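Local coordinates for protein disulfide-isomerase A4 (Rattus norvegicus, PDB 3EC3) that catalyses, in the endoplasmic reticulum, the rearrangement of disulfide bonds in proteins, this chain being a fragment made of its noncatalytic thioredoxin-like b domains, at residues 8-13 with 57-62; 132-137 with 200-205; 142-147 with 171-176. The protein carries 1 engineered substitution. All coordinates share one frame; numbering follows the deposited sequence.

Contact 1. Residues 8-13 with 57-62; sequences SKEILT and FHHTFS
S8 and E10 hold the imidazole of H59 between them, one at its edge and the other over a face. S8 OG lies near the ring plane, 2.9 Å from H59 ND1, in a hydrogen bond whose donor may be either group. E10 CA sits over one ring face, 3.6 Å above the plane and offset toward the rim, while the E10 carboxylate lies only 17° from parallel to the ring. H59 reaches this place because its CG stands between the backbone N and the carbonyl carbon (chi1 64°), which swings the ring toward the residue 8-10 backbone. A water in the ring plane, 2.8 Å from H59 NE2, makes a weak bond to E10 OE1; a second water links E10 OE2 to F61 N. The F61 ring comes close to E10 OE2 through CD1, the two side chains crossing at about a right angle.

On the other sheet face, which K9 and H58 share, I11 CD1 packs 3.7 Å from H58 CB, an apolar partner for a histidine whose ND1 reaches a water bound to E10 O. The strands run parallel: K9 N gives to F57 O (2.9 Å), K9 O receives from H59 N (3.0 Å), and I11 N gives to H59 O (2.9 Å). Beyond them T60 OG1 closes an ST turn by accepting from S62 N. Strand 9-10 is an outermost strand of the sheet of the first thioredoxin-like domain, with Y44 and Q45 of helix 39-51 bonding to H58 O and S8 N.

Histidine suits position 59 because it can meet a partner through each nitrogen at once, a serine at ND1 and a water at NE2. With E10 OE1 4.6 Å from H59 NE2, the nearby carboxylate might somewhat favour a protonated ring, whose charge is not seen.

Contact 2. Residues 132-137 with 200-205; sequences KRPLVV and LDESGK
L135 and L200 form an antiparallel hydrogen-bonded pair: L135 N gives to L200 O at 2.9 Å and L200 N returns the bond to L135 O at 2.8 Å. A cis peptide bond precedes P134, whose CA lies 3.2 Å from L200 O in a CA-H...O contact. Past the pair, D201 to G204 make a type I turn between strands 196-200 and 206-208, on the antiparallel side of the second thioredoxin-like domain's sheet. D201 suits its start, since OD1 takes S203 N and K205 N from opposite faces of the carboxylate plane, the first bond closing an Asx turn; G204 suits its end, where phi is positive (108°) and a side chain would jam.

R133 carries the side-chain contact. Its chain folds back at chi2 (-87°), bringing CD 3.4 Å from L200 O and laying one guanidinium face on L200 CD1, which is 3.7 Å from NH2. R133 NH1 is spent on the carbonyls of K132 and Y130, the former at 2.9 Å and nearly in the guanidinium plane, which steadies the flat group over the leucine. With an alanine here, L200 would probably lose the cover over its methyl and those two carbonyls would lose their shared donor. E202 bends back so that OE1 lies 3.6 Å from P134 CD.

Strand 135-140 lies between its parallel neighbour 170-175 and the antiparallel strand 196-200, with T170 bonding to the P134 backbone. Helix 216-227 presents F226 to both P134 and D201, whereas R121 of strand 118-121 touches L135 and L200.

Contact 3. Residues 142-147 with 171-176; sequences VDFSFD and FAIADE
The loop holding V142 links strand 135-140 to helix 149-163, the first half of a beta-alpha-beta crossover that returns in strand 170-175, and V142 meets the end of that strand at D175. In the catalytic thioredoxin-like domains of the family this position carries the CXXC motif; here the segment reads VDFSFD, without cysteine, in keeping with a noncatalytic domain.

V142 N gives a straight hydrogen bond (167°) to D175 OD2, 3.0 Å away, using the lone pair of that oxygen turned away from OD1. D175 CG lies anti to the backbone N (chi1 -178°), which extends the carboxylate to the loop. Aspartate fits because its two oxygens can serve different amides: OD1 takes D178 N, just after the strand. The rest of the contact is largely apolar. I173 CD1 reaches V142 CG1 at 3.8 Å and F144 CZ at 4.0 Å, so one methyl meets both a branched and an aromatic side chain; F144 and I173 approach from opposite directions. The other valine methyl, CG2, rests 3.7 Å from A174 O. Further along, D143 OD1 accepts S145 N, an Asx turn that shapes the loop on its way to the helix, and also S145 OG.

Around it, I173 also touches Y140 of strand 135-140 and V118 of strand 118-121, while V142 leans on H120. F144 lies against T152 and Q153 of helix 149-163 and meets K83, from the loop between strands 75-79 and 93-96 of the other sheet.

From the N terminus, the chain first closes a loop at contact 1, where strand 57-60 comes back beside strand 9-10 after two helices and strand 28-32, completing one edge of the first sheet. Contacts 2 and 3 both come later, in the second sheet. Residues 132-137, leading into strand 135-140, open contact 2, and before residues 200-205 return to them, contact 3 opens and closes, so the smaller loop lies within the larger. The two meet directly: V136 O is 3.0 Å from A172 N, and V137 packs on A174. Contact 1 stands apart, its centre about 36 Å from that of contact 2 and about 29 Å from that of contact 3.

Contact 1. Residues 8-13 with 57-62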
# COMPACT_ATOMS: atom_id res chain seq x y z
N SER A 8 13.54 -7.42 13.46
CA SER A 8 12.58 -6.44 14.00
C SER A 8 13.15 -5.49 15.08
O SER A 8 13.91 -5.92 16.01
CB SER A 8 11.31 -7.17 14.51
OG SER A 8 10.40 -6.26 15.14
N LYS A 9 12.81 -4.20 14.99
CA LYS A 9 13.36 -3.22 15.92
C LYS A 9 12.38 -2.87 17.01
O LYS A 9 11.19 -2.69 16.74
CB LYS A 9 13.82 -1.95 15.12
CG LYS A 9 14.82 -1.12 15.84
CD LYS A 9 15.54 -0.14 14.86
CE LYS A 9 16.70 0.49 15.56
NZ LYS A 9 17.41 1.50 14.74
N GLU A 10 12.84 -2.73 18.26
CA GLU A 10 11.89 -2.42 19.34
C GLU A 10 11.34 -0.98 19.28
O GLU A 10 12.08 -0.02 18.98
CB GLU A 10 12.48 -2.71 20.75
CG GLU A 10 11.42 -2.70 21.87
CD GLU A 10 12.01 -3.05 23.28
OE1 GLU A 10 13.22 -3.27 23.34
OE2 GLU A 10 11.27 -3.06 24.28
N ILE A 11 10.06 -0.85 19.58
CA ILE A 11 9.41 0.44 19.73
C ILE A 11 9.36 0.67 21.22
O ILE A 11 8.91 -0.22 21.94
CB ILE A 11 7.99 0.41 19.12
CG1 ILE A 11 8.16 0.46 17.58
CG2 ILE A 11 7.13 1.56 19.74
CD1 ILE A 11 6.93 0.83 16.74
N LEU A 12 9.88 1.81 21.68
CA LEU A 12 9.95 2.10 23.10
C LEU A 12 8.76 2.95 23.56
O LEU A 12 8.31 2.83 24.69
CB LEU A 12 11.28 2.77 23.48
CG LEU A 12 12.52 2.08 22.93
CD1 LEU A 12 13.74 2.97 23.17
CD2 LEU A 12 12.65 0.69 23.51
N THR A 13 8.27 3.85 22.70
CA THR A 13 7.28 4.80 23.17
C THR A 13 6.05 4.85 22.28
O THR A 13 6.07 4.46 21.09
CB THR A 13 7.85 6.22 23.24
OG1 THR A 13 8.23 6.65 21.92
CG2 THR A 13 9.06 6.32 24.20
N PHE A 57 10.34 -4.05 10.03
CA PHE A 57 9.56 -4.68 11.11
C PHE A 57 9.83 -4.06 12.48
O PHE A 57 11.01 -3.73 12.81
CB PHE A 57 9.95 -6.17 11.14
CG PHE A 57 9.47 -6.93 9.93
CD1 PHE A 57 10.23 -6.96 8.77
CD2 PHE A 57 8.26 -7.63 9.96
CE1 PHE A 57 9.79 -7.66 7.64
CE2 PHE A 57 7.83 -8.36 8.86
CZ PHE A 57 8.60 -8.36 7.68
N HIS A 58 8.78 -3.91 13.31
CA HIS A 58 8.95 -3.40 14.65
C HIS A 58 8.25 -4.36 15.60
O HIS A 58 7.44 -5.20 15.15
CB HIS A 58 8.33 -2.02 14.78
CG HIS A 58 8.87 -1.05 13.79
ND1 HIS A 58 9.94 -0.23 14.06
CD2 HIS A 58 8.55 -0.82 12.49
CE1 HIS A 58 10.23 0.50 12.99
NE2 HIS A 58 9.39 0.16 12.02
N HIS A 59 8.58 -4.22 16.88
CA HIS A 59 7.90 -5.03 17.92
C HIS A 59 7.79 -4.25 19.19
O HIS A 59 8.50 -3.29 19.40
CB HIS A 59 8.63 -6.36 18.18
CG HIS A 59 10.01 -6.21 18.72
ND1 HIS A 59 11.11 -6.10 17.91
CD2 HIS A 59 10.47 -6.18 19.99
CE1 HIS A 59 12.20 -6.02 18.66
NE2 HIS A 59 11.84 -6.07 19.93
N THR A 60 6.84 -4.64 20.03
CA THR A 60 6.75 -4.01 21.32
C THR A 60 6.29 -5.02 22.36
O THR A 60 5.54 -5.97 22.04
CB THR A 60 5.79 -2.77 21.27
OG1 THR A 60 5.85 -2.09 22.53
CG2 THR A 60 4.35 -3.18 21.01
N PHE A 61 6.73 -4.83 23.59
CA PHE A 61 6.23 -5.63 24.69
C PHE A 61 5.43 -4.77 25.67
O PHE A 61 5.12 -5.21 26.78
CB PHE A 61 7.40 -6.29 25.43
CG PHE A 61 8.41 -6.93 24.54
CD1 PHE A 61 9.74 -6.52 24.58
CD2 PHE A 61 8.02 -7.93 23.65
CE1 PHE A 61 10.70 -7.11 23.74
CE2 PHE A 61 8.98 -8.56 22.79
CZ PHE A 61 10.30 -8.14 22.84
N SER A 62 5.10 -3.54 25.26
CA SER A 62 4.46 -2.52 26.13
C SER A 62 2.96 -2.71 26.23
O SER A 62 2.27 -2.66 25.22
CB SER A 62 4.70 -1.13 25.52
OG SER A 62 3.99 -0.11 26.20
O HOH W 1 11.35 0.99 16.13
O HOH W 2 13.75 -6.22 21.96
O HOH W 3 8.77 -2.90 24.38
O HOH W 4 5.47 2.21 25.74

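Contact 2. Residues 132-137 with 200-205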
# COMPACT_ATOMS: atom_id res chain seq x y z
N LYS A 132 2.62 -6.84 -8.43
CA LYS A 132 1.43 -7.63 -8.74
C LYS A 132 0.70 -7.03 -9.95
O LYS A 132 0.67 -5.81 -10.11
CB LYS A 132 0.49 -7.77 -7.54
CG LYS A 132 -0.55 -8.90 -7.75
CD LYS A 132 -1.28 -9.30 -6.47
CE LYS A 132 -2.19 -10.52 -6.75
NZ LYS A 132 -2.96 -10.89 -5.52
N ARG A 133 0.13 -7.89 -10.79
CA ARG A 133 -0.65 -7.46 -11.97
C ARG A 133 -1.98 -8.24 -12.01
O ARG A 133 -2.06 -9.39 -11.49
CB ARG A 133 0.12 -7.70 -13.29
CG ARG A 133 1.49 -7.09 -13.37
CD ARG A 133 1.42 -5.66 -13.88
NE ARG A 133 2.73 -5.01 -13.92
CZ ARG A 133 3.35 -4.48 -12.86
NH1 ARG A 133 2.79 -4.52 -11.65
NH2 ARG A 133 4.52 -3.89 -13.01
N PRO A 134 -3.02 -7.64 -12.62
CA PRO A 134 -3.05 -6.28 -13.20
C PRO A 134 -2.93 -5.11 -12.19
O PRO A 134 -3.41 -5.20 -11.06
CB PRO A 134 -4.41 -6.21 -13.90
CG PRO A 134 -4.83 -7.65 -14.10
CD PRO A 134 -4.29 -8.35 -12.85
N LEU A 135 -2.32 -4.02 -12.64
CA LEU A 135 -2.11 -2.83 -11.80
C LEU A 135 -2.71 -1.62 -12.51
O LEU A 135 -2.38 -1.32 -13.68
CB LEU A 135 -0.61 -2.61 -11.57
CG LEU A 135 -0.19 -1.26 -10.99
CD1 LEU A 135 -0.68 -1.07 -9.55
CD2 LEU A 135 1.34 -1.16 -11.07
N VAL A 136 -3.61 -0.93 -11.81
CA VAL A 136 -4.25 0.27 -12.35
C VAL A 136 -3.45 1.45 -11.79
O VAL A 136 -3.35 1.57 -10.59
CB VAL A 136 -5.75 0.36 -11.96
CG1 VAL A 136 -6.40 1.67 -12.54
CG2 VAL A 136 -6.51 -0.88 -12.43
N VAL A 137 -2.85 2.29 -12.64
CA VAL A 137 -2.08 3.45 -12.18
C VAL A 137 -2.75 4.77 -12.56
O VAL A 137 -3.11 4.96 -13.71
CB VAL A 137 -0.66 3.47 -12.78
CG1 VAL A 137 0.16 4.66 -12.12
CG2 VAL A 137 0.05 2.11 -12.51
N LEU A 200 -1.45 -1.78 -16.32
CA LEU A 200 -0.43 -2.76 -16.69
C LEU A 200 -0.97 -4.19 -16.47
O LEU A 200 -1.40 -4.52 -15.36
CB LEU A 200 0.85 -2.55 -15.86
CG LEU A 200 1.38 -1.15 -15.49
CD1 LEU A 200 2.84 -1.22 -15.03
CD2 LEU A 200 1.24 -0.16 -16.64
N ASP A 201 -0.97 -5.03 -17.51
CA ASP A 201 -1.48 -6.40 -17.34
C ASP A 201 -0.41 -7.46 -17.07
O ASP A 201 0.80 -7.19 -17.12
CB ASP A 201 -2.44 -6.84 -18.47
CG ASP A 201 -1.72 -7.28 -19.73
OD1 ASP A 201 -0.46 -7.26 -19.75
OD2 ASP A 201 -2.41 -7.64 -20.71
N GLU A 202 -0.89 -8.68 -16.83
CA GLU A 202 -0.08 -9.80 -16.39
C GLU A 202 0.87 -10.26 -17.48
O GLU A 202 1.85 -10.95 -17.19
CB GLU A 202 -1.01 -10.95 -16.03
CG GLU A 202 -0.87 -11.44 -14.61
CD GLU A 202 -2.22 -11.75 -13.97
OE1 GLU A 202 -3.27 -11.36 -14.54
OE2 GLU A 202 -2.23 -12.38 -12.90
N SER A 203 0.60 -9.89 -18.73
CA SER A 203 1.40 -10.35 -19.88
C SER A 203 2.54 -9.41 -20.26
O SER A 203 3.43 -9.77 -21.03
CB SER A 203 0.51 -10.61 -21.11
OG SER A 203 -0.58 -11.43 -20.79
N GLY A 204 2.49 -8.19 -19.75
CA GLY A 204 3.51 -7.19 -20.05
C GLY A 204 3.01 -6.10 -20.97
O GLY A 204 3.77 -5.23 -21.37
N LYS A 205 1.72 -6.15 -21.29
CA LYS A 205 1.09 -5.14 -22.13
C LYS A 205 0.58 -3.98 -21.25
O LYS A 205 0.36 -4.16 -20.05
CB LYS A 205 -0.05 -5.76 -22.93
CG LYS A 205 0.39 -7.06 -23.66
CD LYS A 205 -0.39 -7.34 -24.93
CE LYS A 205 0.21 -8.56 -25.64
NZ LYS A 205 -0.12 -8.66 -27.10

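Contact 3. Residues 142-147 with 171-176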
# COMPACT_ATOMS: atom_id res chain seq x y z
N VAL A 142 1.65 14.37 -7.37
CA VAL A 142 1.41 13.72 -6.05
C VAL A 142 2.28 14.41 -5.02
O VAL A 142 3.49 14.42 -5.15
CB VAL A 142 1.71 12.18 -6.11
CG1 VAL A 142 1.63 11.55 -4.69
CG2 VAL A 142 0.69 11.50 -7.04
N ASP A 143 1.67 15.03 -4.00
CA ASP A 143 2.46 15.81 -3.08
C ASP A 143 1.72 15.80 -1.73
O ASP A 143 0.64 16.40 -1.60
CB ASP A 143 2.67 17.24 -3.64
CG ASP A 143 3.53 18.11 -2.74
OD1 ASP A 143 3.73 17.73 -1.56
OD2 ASP A 143 4.02 19.17 -3.21
N PHE A 144 2.30 15.09 -0.75
CA PHE A 144 1.68 14.94 0.57
C PHE A 144 2.12 16.01 1.59
O PHE A 144 1.80 15.90 2.81
CB PHE A 144 1.95 13.52 1.12
CG PHE A 144 1.22 12.46 0.36
CD1 PHE A 144 1.88 11.67 -0.58
CD2 PHE A 144 -0.14 12.23 0.62
CE1 PHE A 144 1.16 10.67 -1.33
CE2 PHE A 144 -0.87 11.25 -0.12
CZ PHE A 144 -0.17 10.46 -1.07
N SER A 145 2.85 17.03 1.14
CA SER A 145 3.26 18.10 2.04
C SER A 145 2.00 18.87 2.50
O SER A 145 0.94 18.82 1.84
CB SER A 145 4.26 19.06 1.33
OG SER A 145 3.56 19.83 0.31
N PHE A 146 2.13 19.62 3.60
CA PHE A 146 1.02 20.39 4.17
C PHE A 146 0.24 21.22 3.13
O PHE A 146 -1.01 21.21 3.08
CB PHE A 146 1.58 21.30 5.28
CG PHE A 146 0.51 22.07 6.04
CD1 PHE A 146 0.27 23.42 5.79
CD2 PHE A 146 -0.28 21.40 6.99
CE1 PHE A 146 -0.75 24.14 6.49
CE2 PHE A 146 -1.30 22.10 7.71
CZ PHE A 146 -1.54 23.44 7.46
N ASP A 147 0.96 21.94 2.28
CA ASP A 147 0.30 22.85 1.32
C ASP A 147 -0.40 22.15 0.16
O ASP A 147 -1.27 22.79 -0.51
CB ASP A 147 1.28 23.93 0.76
CG ASP A 147 1.57 25.02 1.74
OD1 ASP A 147 0.82 25.16 2.74
OD2 ASP A 147 2.57 25.78 1.56
N PHE A 171 -4.50 -0.94 -7.28
CA PHE A 171 -4.62 0.45 -7.78
C PHE A 171 -3.55 1.25 -7.05
O PHE A 171 -3.24 0.97 -5.86
CB PHE A 171 -5.96 1.05 -7.43
CG PHE A 171 -7.16 0.49 -8.22
CD1 PHE A 171 -7.62 -0.80 -8.04
CD2 PHE A 171 -7.84 1.32 -9.11
CE1 PHE A 171 -8.74 -1.28 -8.75
CE2 PHE A 171 -8.97 0.85 -9.84
CZ PHE A 171 -9.41 -0.45 -9.66
N ALA A 172 -2.97 2.23 -7.74
CA ALA A 172 -1.99 3.11 -7.10
C ALA A 172 -2.06 4.47 -7.76
O ALA A 172 -2.44 4.58 -8.96
CB ALA A 172 -0.58 2.53 -7.26
N ILE A 173 -1.70 5.52 -7.01
CA ILE A 173 -1.50 6.82 -7.65
C ILE A 173 0.01 6.93 -7.90
O ILE A 173 0.82 6.31 -7.19
CB ILE A 173 -2.02 7.98 -6.75
CG1 ILE A 173 -1.19 8.05 -5.46
CG2 ILE A 173 -3.58 7.87 -6.55
CD1 ILE A 173 -1.49 9.32 -4.63
N ALA A 174 0.40 7.71 -8.91
CA ALA A 174 1.80 7.82 -9.29
C ALA A 174 2.06 9.27 -9.70
O ALA A 174 1.19 9.92 -10.30
CB ALA A 174 2.14 6.87 -10.45
N ASP A 175 3.24 9.79 -9.35
CA ASP A 175 3.56 11.16 -9.72
C ASP A 175 3.90 11.23 -11.22
O ASP A 175 4.68 10.43 -11.72
CB ASP A 175 4.70 11.73 -8.89
CG ASP A 175 5.00 13.16 -9.26
OD1 ASP A 175 6.01 13.40 -9.93
OD2 ASP A 175 4.16 14.02 -8.99
N GLU A 176 3.31 12.20 -11.93
CA GLU A 176 3.46 12.25 -13.41
C GLU A 176 4.88 12.56 -13.89
O GLU A 176 5.28 12.12 -14.98
CB GLU A 176 2.46 13.22 -14.05
CG GLU A 176 2.51 14.62 -13.49
CD GLU A 176 1.36 15.50 -13.96
OE1 GLU A 176 0.58 15.08 -14.84
OE2 GLU A 176 1.26 16.65 -13.47